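Local atomic coordinates of N-glycosylase/DNA lyase (Methanocaldococcus jannaschii, PDB entry 3FHF), a protein that belongs to the helix-hairpin-helix class of DNA glycosylases and is built from helices and connecting loops without any strand. Residues A[96-99]-A[100-104]; A[174-177]-A[178-182]; A[11-14]-A[15-18]. All blocks are in the same frame, centred on the assembly; numbering follows the deposited sequence.

Contact 1 of 3, residues A[96-99]-A[100-104]; sequences RAEY and IVLAR
Leu102 lies alongside the side chain of Glu98 on the helix 93-103, the two pointing the same way, with Leu102 CD1 3.8 Å from Glu98 CG. Glu98 CG thus gives the partly exposed leucine an apolar neighbour. This is an i to i+4 contact of an alpha helix, carried on the backbone bond from Leu102 N to Glu98 O (3.0 Å, N-H...O angle 167°). Because Leu102 CG stands opposite its own carbonyl carbon (chi1 -67°), it bends back over the preceding turn and comes 3.2 Å from Glu98 O.

The same ladder continues on both sides, from Val101 N to Ala97 O (3.2 Å) and from Ala103 N to Tyr99 O (2.9 Å). Ile100 also leans over the turn before it, CG1 lying 3.1 Å from Arg96 O, while its branched apolar side chain meets Cys49 of helix 41-54 and Leu81 of helix 78-87. The small methyls of Ala97 and Ala103 let Glu82 of helix 78-87 and Phe45 of helix 41-54 come close. Arg96 sends its charged end away from this turn, NH1 binding Ala55 O. The guanidinium of Arg104 gives NE to Phe73 O and NH2 to Leu76 O, and Val101 CG2 sits over the centre of one of its faces, 4.1 Å above the plane.

Contact 2 of 3, residues A[174-177]-A[178-182]; sequences LSRR and KYLEI
Lys178 reaches back to the two residues just ahead of helix 176-192. Its backbone N donates to Ser175 OG at 3.2 Å, the bond of an N-cap, and its CG rests 4.0 Å from Leu174 CD2. Serine suits the cap because its short hydroxyl, turned to chi1 67°, can reach back to an amide that has no earlier turn of helix to bind. The bend of the Lys178 chain at chi2 carries NZ away from the cap to Glu181 OE2, 3.1 Å off, in a salt bridge entered from above the carboxylate plane.

Tyr179 follows, its N bonded to Ser175 O at 2.8 Å. Leu174 CD1 lies 3.7 Å from Tyr179 CD2, approaching the ring obliquely, so the leucine just ahead of the helix is folded onto its first turn. The buried phenol is held at its far end by Ala151 O and Ile153 N. Leu180 then places CD2 over one face of the Arg176 guanidinium, an apolar cover for a group whose NH1 binds Tyr135 OH.

Glu181 completes a salt-bridge network: OE1 lies at the edge of the Arg177 guanidinium, but at 3.7 Å from NH1 this pair is long, and the two planes are turned 50° apart. Charged residues suit this exposed flank. Ile182, by contrast, is buried, and its branched side chain packs on Leu158 and Leu161 of helix 155-163, while Tyr135 and its hydroxyl tie Arg176 to helix 135-144.

Contact 3 of 3, residues A[11-14]-A[15-18]; sequences IKKI and EELK
Glu16 OE2 accepts a hydrogen bond from a water at 2.6 Å, and the same water accepts from Lys12 NZ at 2.8 Å, so the two side chains, one turn apart on helix 5-18, are joined through solvent. Their charged atoms do not meet directly; the water spans the gap. Both residues also touch a crystal neighbour, which may influence how they are placed. Lys13 crosses Glu16 at about a right angle, its CD 4.1 Å from Glu16 OE1, and the opposite charges, NZ and OE1, stay beyond salt-bridge range.

Beneath these long side chains runs the ordinary helical ladder, in which Leu17 N bonds Lys13 O and Lys18 N bonds Ile14 O, each at 2.9 Å. On another flank Lys18 NZ reaches Glu15 OE1 at 3.2 Å in a salt bridge, arriving on the syn side but 31° out of the carboxylate plane. Glu15 bends at chi2 (-68°), which folds its carboxylate round toward the lysine. The same Lys18 NZ also donates to Val193 O, so two acceptors hold it.

Ile14 and Leu17 are buried, the first against Val193 and Leu195, the second against Tyr206 and Leu207 of helix 197-209. The helix is therefore amphipathic: apolar side chains seat it on the protein, Glu15 and Lys18 pair at the border with Val193, and the exposed Lys12, Lys13 and Glu16 probably balance one another's charge toward solvent.

In the fold
Followed from the N terminus, contact 3 comes first, then contact 1, then contact 2. Each is a local contact of eight or nine residues along one helix or at its start, so none closes a long loop, and they run in series without nesting or crossing. Contact 3 lies where helix 5-18 rests on helix 197-209, near the C-terminal end of the chain. Contact 1 sits about 40 Å away, centre to centre, on the opposite side of the chain's centre, where helix 93-103 meets helices 41-54 and 78-87. Contact 2, at the start of helix 176-192 beside helix 155-163, is about 26 Å from contact 1 and about 27 Å from contact 3 between centres.

Contact 1 of 3, residues A[96-99]-A[100-104]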
ATOM      1  N   ARG A  96      -4.197  14.925  -8.396  1.00 30.52           N
ATOM      2  CA  ARG A  96      -3.059  14.015  -8.391  1.00 30.19           C
ATOM      3  C   ARG A  96      -1.843  14.603  -9.099  1.00 29.83           C
ATOM      4  O   ARG A  96      -0.709  14.416  -8.657  1.00 29.36           O
ATOM      5  CB  ARG A  96      -3.449  12.670  -9.016  1.00 27.27           C
ATOM      6  CG  ARG A  96      -4.656  12.010  -8.354  1.00 27.86           C
ATOM      7  CD  ARG A  96      -4.499  11.908  -6.830  1.00 27.95           C
ATOM      8  NE  ARG A  96      -5.777  11.615  -6.182  1.00 28.63           N
ATOM      9  CZ  ARG A  96      -6.355  10.419  -6.159  1.00 30.83           C
ATOM     10  NH1 ARG A  96      -5.765   9.379  -6.733  1.00 27.82           N
ATOM     11  NH2 ARG A  96      -7.548  10.269  -5.593  1.00 31.22           N
ATOM     12  N   ALA A  97      -2.076  15.320 -10.194  1.00 29.45           N
ATOM     13  CA  ALA A  97      -0.985  15.942 -10.938  1.00 30.53           C
ATOM     14  C   ALA A  97      -0.283  16.977 -10.055  1.00 30.01           C
ATOM     15  O   ALA A  97       0.942  17.127 -10.101  1.00 29.57           O
ATOM     16  CB  ALA A  97      -1.524  16.612 -12.201  1.00 31.50           C
ATOM     17  N   GLU A  98      -1.067  17.695  -9.260  1.00 29.24           N
ATOM     18  CA  GLU A  98      -0.512  18.702  -8.365  1.00 30.59           C
ATOM     19  C   GLU A  98       0.301  18.047  -7.242  1.00 29.08           C
ATOM     20  O   GLU A  98       1.422  18.466  -6.955  1.00 28.27           O
ATOM     21  CB  GLU A  98      -1.634  19.557  -7.773  1.00 32.32           C
ATOM     22  CG  GLU A  98      -1.198  20.384  -6.582  1.00 36.90           C
ATOM     23  CD  GLU A  98      -2.306  21.262  -6.037  1.00 41.09           C
ATOM     24  OE1 GLU A  98      -3.471  20.808  -6.005  1.00 43.88           O
ATOM     25  OE2 GLU A  98      -2.006  22.404  -5.629  1.00 44.00           O
ATOM     26  N   TYR A  99      -0.264  17.023  -6.609  1.00 27.70           N
ATOM     27  CA  TYR A  99       0.438  16.327  -5.533  1.00 26.78           C
ATOM     28  C   TYR A  99       1.791  15.810  -6.013  1.00 25.92           C
ATOM     29  O   TYR A  99       2.813  15.971  -5.338  1.00 23.58           O
ATOM     30  CB  TYR A  99      -0.376  15.138  -5.023  1.00 26.55           C
ATOM     31  CG  TYR A  99      -1.715  15.477  -4.404  1.00 30.41           C
ATOM     32  CD1 TYR A  99      -1.921  16.686  -3.741  1.00 31.01           C
ATOM     33  CD2 TYR A  99      -2.764  14.557  -4.438  1.00 31.74           C
ATOM     34  CE1 TYR A  99      -3.145  16.971  -3.126  1.00 33.39           C
ATOM     35  CE2 TYR A  99      -3.987  14.831  -3.826  1.00 34.31           C
ATOM     36  CZ  TYR A  99      -4.168  16.038  -3.175  1.00 34.17           C
ATOM     37  OH  TYR A  99      -5.377  16.304  -2.575  1.00 37.56           O
ATOM     38  N   ILE A 100       1.786  15.179  -7.182  1.00 24.01           N
ATOM     39  CA  ILE A 100       3.002  14.623  -7.757  1.00 24.78           C
ATOM     40  C   ILE A 100       4.076  15.678  -7.980  1.00 24.37           C
ATOM     41  O   ILE A 100       5.232  15.488  -7.590  1.00 25.61           O
ATOM     42  CB  ILE A 100       2.696  13.898  -9.088  1.00 24.05           C
ATOM     43  CG1 ILE A 100       1.857  12.649  -8.801  1.00 22.23           C
ATOM     44  CG2 ILE A 100       3.995  13.526  -9.799  1.00 23.61           C
ATOM     45  CD1 ILE A 100       1.344  11.931 -10.035  1.00 20.09           C
ATOM     46  N   VAL A 101       3.699  16.786  -8.606  1.00 24.27           N
ATOM     47  CA  VAL A 101       4.645  17.865  -8.871  1.00 22.81           C
ATOM     48  C   VAL A 101       5.230  18.391  -7.563  1.00 22.57           C
ATOM     49  O   VAL A 101       6.440  18.610  -7.458  1.00 22.02           O
ATOM     50  CB  VAL A 101       3.964  19.039  -9.623  1.00 24.96           C
ATOM     51  CG1 VAL A 101       4.956  20.176  -9.832  1.00 23.37           C
ATOM     52  CG2 VAL A 101       3.420  18.554 -10.966  1.00 23.29           C
ATOM     53  N   LEU A 102       4.369  18.595  -6.571  1.00 22.71           N
ATOM     54  CA  LEU A 102       4.811  19.094  -5.271  1.00 23.54           C
ATOM     55  C   LEU A 102       5.763  18.116  -4.591  1.00 23.30           C
ATOM     56  O   LEU A 102       6.715  18.528  -3.922  1.00 24.38           O
ATOM     57  CB  LEU A 102       3.610  19.343  -4.356  1.00 23.10           C
ATOM     58  CG  LEU A 102       2.661  20.471  -4.770  1.00 25.58           C
ATOM     59  CD1 LEU A 102       1.443  20.480  -3.859  1.00 22.59           C
ATOM     60  CD2 LEU A 102       3.398  21.804  -4.714  1.00 26.65           C
ATOM     61  N   ALA A 103       5.510  16.821  -4.768  1.00 20.64           N
ATOM     62  CA  ALA A 103       6.345  15.792  -4.159  1.00 19.83           C
ATOM     63  C   ALA A 103       7.746  15.793  -4.736  1.00 19.73           C
ATOM     64  O   ALA A 103       8.655  15.189  -4.171  1.00 20.25           O
ATOM     65  CB  ALA A 103       5.709  14.417  -4.351  1.00 19.58           C
ATOM     66  N   ARG A 104       7.927  16.476  -5.859  1.00 20.38           N
ATOM     67  CA  ARG A 104       9.231  16.516  -6.507  1.00 21.83           C
ATOM     68  C   ARG A 104      10.347  17.126  -5.665  1.00 22.23           C
ATOM     69  O   ARG A 104      11.522  16.880  -5.931  1.00 23.60           O
ATOM     70  CB  ARG A 104       9.119  17.242  -7.848  1.00 23.24           C
ATOM     71  CG  ARG A 104       8.367  16.430  -8.887  1.00 23.84           C
ATOM     72  CD  ARG A 104       8.155  17.199 -10.173  1.00 24.98           C
ATOM     73  NE  ARG A 104       7.386  16.420 -11.139  1.00 24.89           N
ATOM     74  CZ  ARG A 104       6.977  16.892 -12.313  1.00 26.94           C
ATOM     75  NH1 ARG A 104       7.265  18.140 -12.661  1.00 23.94           N
ATOM     76  NH2 ARG A 104       6.291  16.115 -13.141  1.00 24.92           N
TER

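Contact 2 of 3, residues A[174-177]-A[178-182]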
ATOM      1  N   LEU A 174      -9.320   7.952   9.454  1.00 41.78           N
ATOM      2  CA  LEU A 174      -8.346   7.304  10.317  1.00 39.77           C
ATOM      3  C   LEU A 174      -7.301   8.264  10.851  1.00 39.75           C
ATOM      4  O   LEU A 174      -6.447   8.741  10.104  1.00 39.44           O
ATOM      5  CB  LEU A 174      -7.636   6.191   9.551  1.00 39.96           C
ATOM      6  CG  LEU A 174      -8.497   5.053   9.011  1.00 39.74           C
ATOM      7  CD1 LEU A 174      -7.709   4.277   7.968  1.00 40.17           C
ATOM      8  CD2 LEU A 174      -8.928   4.152  10.157  1.00 41.07           C
ATOM      9  N   SER A 175      -7.365   8.553  12.143  1.00 38.78           N
ATOM     10  CA  SER A 175      -6.377   9.431  12.747  1.00 37.43           C
ATOM     11  C   SER A 175      -5.155   8.546  12.966  1.00 36.11           C
ATOM     12  O   SER A 175      -5.271   7.317  12.950  1.00 35.12           O
ATOM     13  CB  SER A 175      -6.873   9.953  14.092  1.00 37.61           C
ATOM     14  OG  SER A 175      -6.969   8.894  15.026  1.00 36.45           O
ATOM     15  N   ARG A 176      -3.990   9.157  13.161  1.00 33.93           N
ATOM     16  CA  ARG A 176      -2.777   8.385  13.392  1.00 32.93           C
ATOM     17  C   ARG A 176      -3.059   7.339  14.460  1.00 32.10           C
ATOM     18  O   ARG A 176      -2.761   6.157  14.292  1.00 31.95           O
ATOM     19  CB  ARG A 176      -1.642   9.300  13.863  1.00 32.45           C
ATOM     20  CG  ARG A 176      -0.401   8.553  14.338  1.00 31.71           C
ATOM     21  CD  ARG A 176       0.640   9.506  14.906  1.00 32.17           C
ATOM     22  NE  ARG A 176       1.747   8.799  15.550  0.50 30.96           N
ATOM     23  CZ  ARG A 176       2.651   8.068  14.904  0.50 30.32           C
ATOM     24  NH1 ARG A 176       2.593   7.943  13.585  0.50 28.05           N
ATOM     25  NH2 ARG A 176       3.612   7.455  15.582  0.50 29.65           N
ATOM     26  N   ARG A 177      -3.653   7.791  15.557  1.00 30.99           N
ATOM     27  CA  ARG A 177      -3.985   6.925  16.679  1.00 28.12           C
ATOM     28  C   ARG A 177      -4.822   5.715  16.291  1.00 26.74           C
ATOM     29  O   ARG A 177      -4.551   4.600  16.732  1.00 25.09           O
ATOM     30  CB  ARG A 177      -4.738   7.725  17.745  1.00 28.61           C
ATOM     31  CG  ARG A 177      -5.195   6.898  18.941  0.50 28.97           C
ATOM     32  CD  ARG A 177      -6.204   7.664  19.782  0.50 28.65           C
ATOM     33  NE  ARG A 177      -7.364   8.062  18.989  0.50 29.28           N
ATOM     34  CZ  ARG A 177      -8.217   7.211  18.431  0.50 29.79           C
ATOM     35  NH1 ARG A 177      -8.049   5.903  18.579  0.50 31.32           N
ATOM     36  NH2 ARG A 177      -9.232   7.667  17.711  0.50 30.74           N
ATOM     37  N   LYS A 178      -5.851   5.940  15.483  1.00 26.26           N
ATOM     38  CA  LYS A 178      -6.736   4.856  15.073  1.00 25.61           C
ATOM     39  C   LYS A 178      -6.059   3.923  14.076  1.00 23.44           C
ATOM     40  O   LYS A 178      -6.292   2.716  14.085  1.00 21.09           O
ATOM     41  CB  LYS A 178      -8.012   5.428  14.449  1.00 27.36           C
ATOM     42  CG  LYS A 178      -9.091   4.388  14.170  1.00 31.11           C
ATOM     43  CD  LYS A 178      -9.554   3.712  15.454  1.00 32.85           C
ATOM     44  CE  LYS A 178     -10.670   2.707  15.185  1.00 36.08           C
ATOM     45  NZ  LYS A 178     -11.164   2.057  16.440  1.00 36.43           N
ATOM     46  N   TYR A 179      -5.221   4.488  13.217  1.00 21.95           N
ATOM     47  CA  TYR A 179      -4.536   3.679  12.221  1.00 21.13           C
ATOM     48  C   TYR A 179      -3.605   2.690  12.903  1.00 19.36           C
ATOM     49  O   TYR A 179      -3.631   1.498  12.603  1.00 18.67           O
ATOM     50  CB  TYR A 179      -3.757   4.571  11.247  1.00 21.13           C
ATOM     51  CG  TYR A 179      -3.373   3.863   9.965  1.00 18.87           C
ATOM     52  CD1 TYR A 179      -2.286   2.988   9.924  1.00 18.16           C
ATOM     53  CD2 TYR A 179      -4.123   4.037   8.803  1.00 19.05           C
ATOM     54  CE1 TYR A 179      -1.955   2.299   8.748  1.00 14.84           C
ATOM     55  CE2 TYR A 179      -3.800   3.352   7.620  1.00 16.62           C
ATOM     56  CZ  TYR A 179      -2.714   2.487   7.601  1.00 16.54           C
ATOM     57  OH  TYR A 179      -2.397   1.808   6.432  1.00 14.17           O
ATOM     58  N   LEU A 180      -2.794   3.181  13.835  1.00 20.91           N
ATOM     59  CA  LEU A 180      -1.856   2.329  14.557  1.00 21.58           C
ATOM     60  C   LEU A 180      -2.582   1.293  15.385  1.00 21.64           C
ATOM     61  O   LEU A 180      -2.082   0.189  15.589  1.00 19.50           O
ATOM     62  CB  LEU A 180      -0.957   3.162  15.480  1.00 24.69           C
ATOM     63  CG  LEU A 180       0.198   3.938  14.843  1.00 27.53           C
ATOM     64  CD1 LEU A 180      -0.341   4.899  13.804  1.00 29.44           C
ATOM     65  CD2 LEU A 180       0.970   4.685  15.927  1.00 26.86           C
ATOM     66  N   GLU A 181      -3.762   1.656  15.876  1.00 23.78           N
ATOM     67  CA  GLU A 181      -4.552   0.740  16.684  1.00 23.62           C
ATOM     68  C   GLU A 181      -5.039  -0.430  15.835  1.00 23.13           C
ATOM     69  O   GLU A 181      -4.910  -1.590  16.227  1.00 20.94           O
ATOM     70  CB  GLU A 181      -5.748   1.479  17.292  1.00 28.30           C
ATOM     71  CG  GLU A 181      -6.661   0.604  18.127  1.00 31.90           C
ATOM     72  CD  GLU A 181      -7.834   1.380  18.702  1.00 37.28           C
ATOM     73  OE1 GLU A 181      -7.592   2.371  19.425  1.00 41.87           O
ATOM     74  OE2 GLU A 181      -8.996   1.002  18.433  1.00 37.01           O
ATOM     75  N   ILE A 182      -5.601  -0.127  14.668  1.00 22.12           N
ATOM     76  CA  ILE A 182      -6.099  -1.177  13.785  1.00 22.01           C
ATOM     77  C   ILE A 182      -4.947  -1.978  13.175  1.00 20.65           C
ATOM     78  O   ILE A 182      -5.079  -3.169  12.916  1.00 21.09           O
ATOM     79  CB  ILE A 182      -6.988  -0.581  12.677  1.00 20.39           C
ATOM     80  CG1 ILE A 182      -8.277  -0.040  13.309  1.00 21.25           C
ATOM     81  CG2 ILE A 182      -7.301  -1.632  11.624  1.00 21.22           C
ATOM     82  CD1 ILE A 182      -9.233   0.572  12.333  1.00 19.42           C
TER

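Contact 3 of 3, residues A[11-14]-A[15-18]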
ATOM      1  N   ILE A  11      -7.939 -18.328   9.846  1.00 17.05           N
ATOM      2  CA  ILE A  11      -6.586 -18.765  10.153  1.00 16.45           C
ATOM      3  C   ILE A  11      -6.303 -20.055   9.395  1.00 15.64           C
ATOM      4  O   ILE A  11      -5.240 -20.212   8.801  1.00 13.82           O
ATOM      5  CB  ILE A  11      -6.397 -19.026  11.667  1.00 17.93           C
ATOM      6  CG1 ILE A  11      -6.564 -17.722  12.456  1.00 17.56           C
ATOM      7  CG2 ILE A  11      -5.014 -19.622  11.926  1.00 17.93           C
ATOM      8  CD1 ILE A  11      -5.521 -16.656  12.121  1.00 17.36           C
ATOM      9  N   LYS A  12      -7.272 -20.964   9.411  1.00 15.23           N
ATOM     10  CA  LYS A  12      -7.150 -22.259   8.743  1.00 17.56           C
ATOM     11  C   LYS A  12      -6.988 -22.124   7.233  1.00 16.92           C
ATOM     12  O   LYS A  12      -6.206 -22.846   6.624  1.00 15.89           O
ATOM     13  CB  LYS A  12      -8.373 -23.119   9.047  1.00 18.76           C
ATOM     14  CG  LYS A  12      -8.256 -24.551   8.571  1.00 23.96           C
ATOM     15  CD  LYS A  12      -9.484 -25.364   8.955  0.50 25.26           C
ATOM     16  CE  LYS A  12      -9.302 -26.830   8.603  0.50 26.94           C
ATOM     17  NZ  LYS A  12      -8.122 -27.407   9.304  0.50 27.53           N
ATOM     18  N   LYS A  13      -7.748 -21.210   6.637  1.00 16.88           N
ATOM     19  CA  LYS A  13      -7.676 -20.962   5.200  1.00 18.01           C
ATOM     20  C   LYS A  13      -6.301 -20.417   4.806  1.00 15.94           C
ATOM     21  O   LYS A  13      -5.705 -20.851   3.820  1.00 14.62           O
ATOM     22  CB  LYS A  13      -8.753 -19.955   4.789  1.00 18.58           C
ATOM     23  CG  LYS A  13      -8.754 -19.611   3.305  1.00 24.86           C
ATOM     24  CD  LYS A  13      -8.933 -20.854   2.430  1.00 26.99           C
ATOM     25  CE  LYS A  13      -9.133 -20.470   0.964  1.00 30.16           C
ATOM     26  NZ  LYS A  13      -9.459 -21.649   0.106  1.00 32.62           N
ATOM     27  N   ILE A  14      -5.803 -19.455   5.570  1.00 15.88           N
ATOM     28  CA  ILE A  14      -4.497 -18.881   5.277  1.00 14.25           C
ATOM     29  C   ILE A  14      -3.397 -19.940   5.370  1.00 15.29           C
ATOM     30  O   ILE A  14      -2.481 -19.961   4.551  1.00 12.77           O
ATOM     31  CB  ILE A  14      -4.198 -17.695   6.223  1.00 13.56           C
ATOM     32  CG1 ILE A  14      -5.122 -16.529   5.864  1.00 13.48           C
ATOM     33  CG2 ILE A  14      -2.734 -17.264   6.102  1.00 15.09           C
ATOM     34  CD1 ILE A  14      -5.107 -15.381   6.862  1.00 13.71           C
ATOM     35  N   GLU A  15      -3.485 -20.821   6.365  1.00 15.90           N
ATOM     36  CA  GLU A  15      -2.491 -21.883   6.511  1.00 18.04           C
ATOM     37  C   GLU A  15      -2.593 -22.805   5.301  1.00 18.14           C
ATOM     38  O   GLU A  15      -1.604 -23.393   4.861  1.00 18.40           O
ATOM     39  CB  GLU A  15      -2.737 -22.685   7.791  1.00 21.92           C
ATOM     40  CG  GLU A  15      -2.474 -21.915   9.081  1.00 26.67           C
ATOM     41  CD  GLU A  15      -1.003 -21.585   9.295  1.00 28.94           C
ATOM     42  OE1 GLU A  15      -0.161 -22.037   8.490  1.00 29.85           O
ATOM     43  OE2 GLU A  15      -0.688 -20.879  10.281  1.00 32.07           O
ATOM     44  N   GLU A  16      -3.802 -22.932   4.767  1.00 17.12           N
ATOM     45  CA  GLU A  16      -4.026 -23.766   3.592  1.00 18.39           C
ATOM     46  C   GLU A  16      -3.334 -23.126   2.383  1.00 18.02           C
ATOM     47  O   GLU A  16      -2.688 -23.809   1.583  1.00 18.42           O
ATOM     48  CB  GLU A  16      -5.525 -23.890   3.333  1.00 22.72           C
ATOM     49  CG  GLU A  16      -5.992 -25.314   3.122  1.00 31.00           C
ATOM     50  CD  GLU A  16      -7.454 -25.504   3.486  1.00 34.22           C
ATOM     51  OE1 GLU A  16      -8.323 -24.910   2.812  1.00 37.18           O
ATOM     52  OE2 GLU A  16      -7.731 -26.246   4.453  1.00 38.29           O
ATOM     53  N   LEU A  17      -3.458 -21.808   2.259  1.00 14.04           N
ATOM     54  CA  LEU A  17      -2.834 -21.102   1.147  1.00 15.29           C
ATOM     55  C   LEU A  17      -1.311 -21.182   1.242  1.00 15.93           C
ATOM     56  O   LEU A  17      -0.618 -21.317   0.225  1.00 14.33           O
ATOM     57  CB  LEU A  17      -3.287 -19.642   1.132  1.00 14.93           C
ATOM     58  CG  LEU A  17      -4.760 -19.391   0.794  1.00 17.78           C
ATOM     59  CD1 LEU A  17      -5.045 -17.893   0.873  1.00 18.07           C
ATOM     60  CD2 LEU A  17      -5.072 -19.924  -0.605  1.00 17.67           C
ATOM     61  N   LYS A  18      -0.792 -21.101   2.465  1.00 15.57           N
ATOM     62  CA  LYS A  18       0.649 -21.184   2.682  1.00 18.12           C
ATOM     63  C   LYS A  18       1.181 -22.550   2.255  1.00 19.86           C
ATOM     64  O   LYS A  18       2.365 -22.688   1.924  1.00 20.43           O
ATOM     65  CB  LYS A  18       0.982 -20.922   4.152  1.00 17.95           C
ATOM     66  CG  LYS A  18       0.893 -19.449   4.554  1.00 20.40           C
ATOM     67  CD  LYS A  18       1.034 -19.270   6.058  1.00 22.93           C
ATOM     68  CE  LYS A  18       2.310 -19.927   6.584  1.00 24.82           C
ATOM     69  NZ  LYS A  18       2.313 -19.992   8.078  1.00 27.38           N
TER
HETATM   70  O   HOH W   1      -6.938 -27.183   6.732  1.00 46.28           O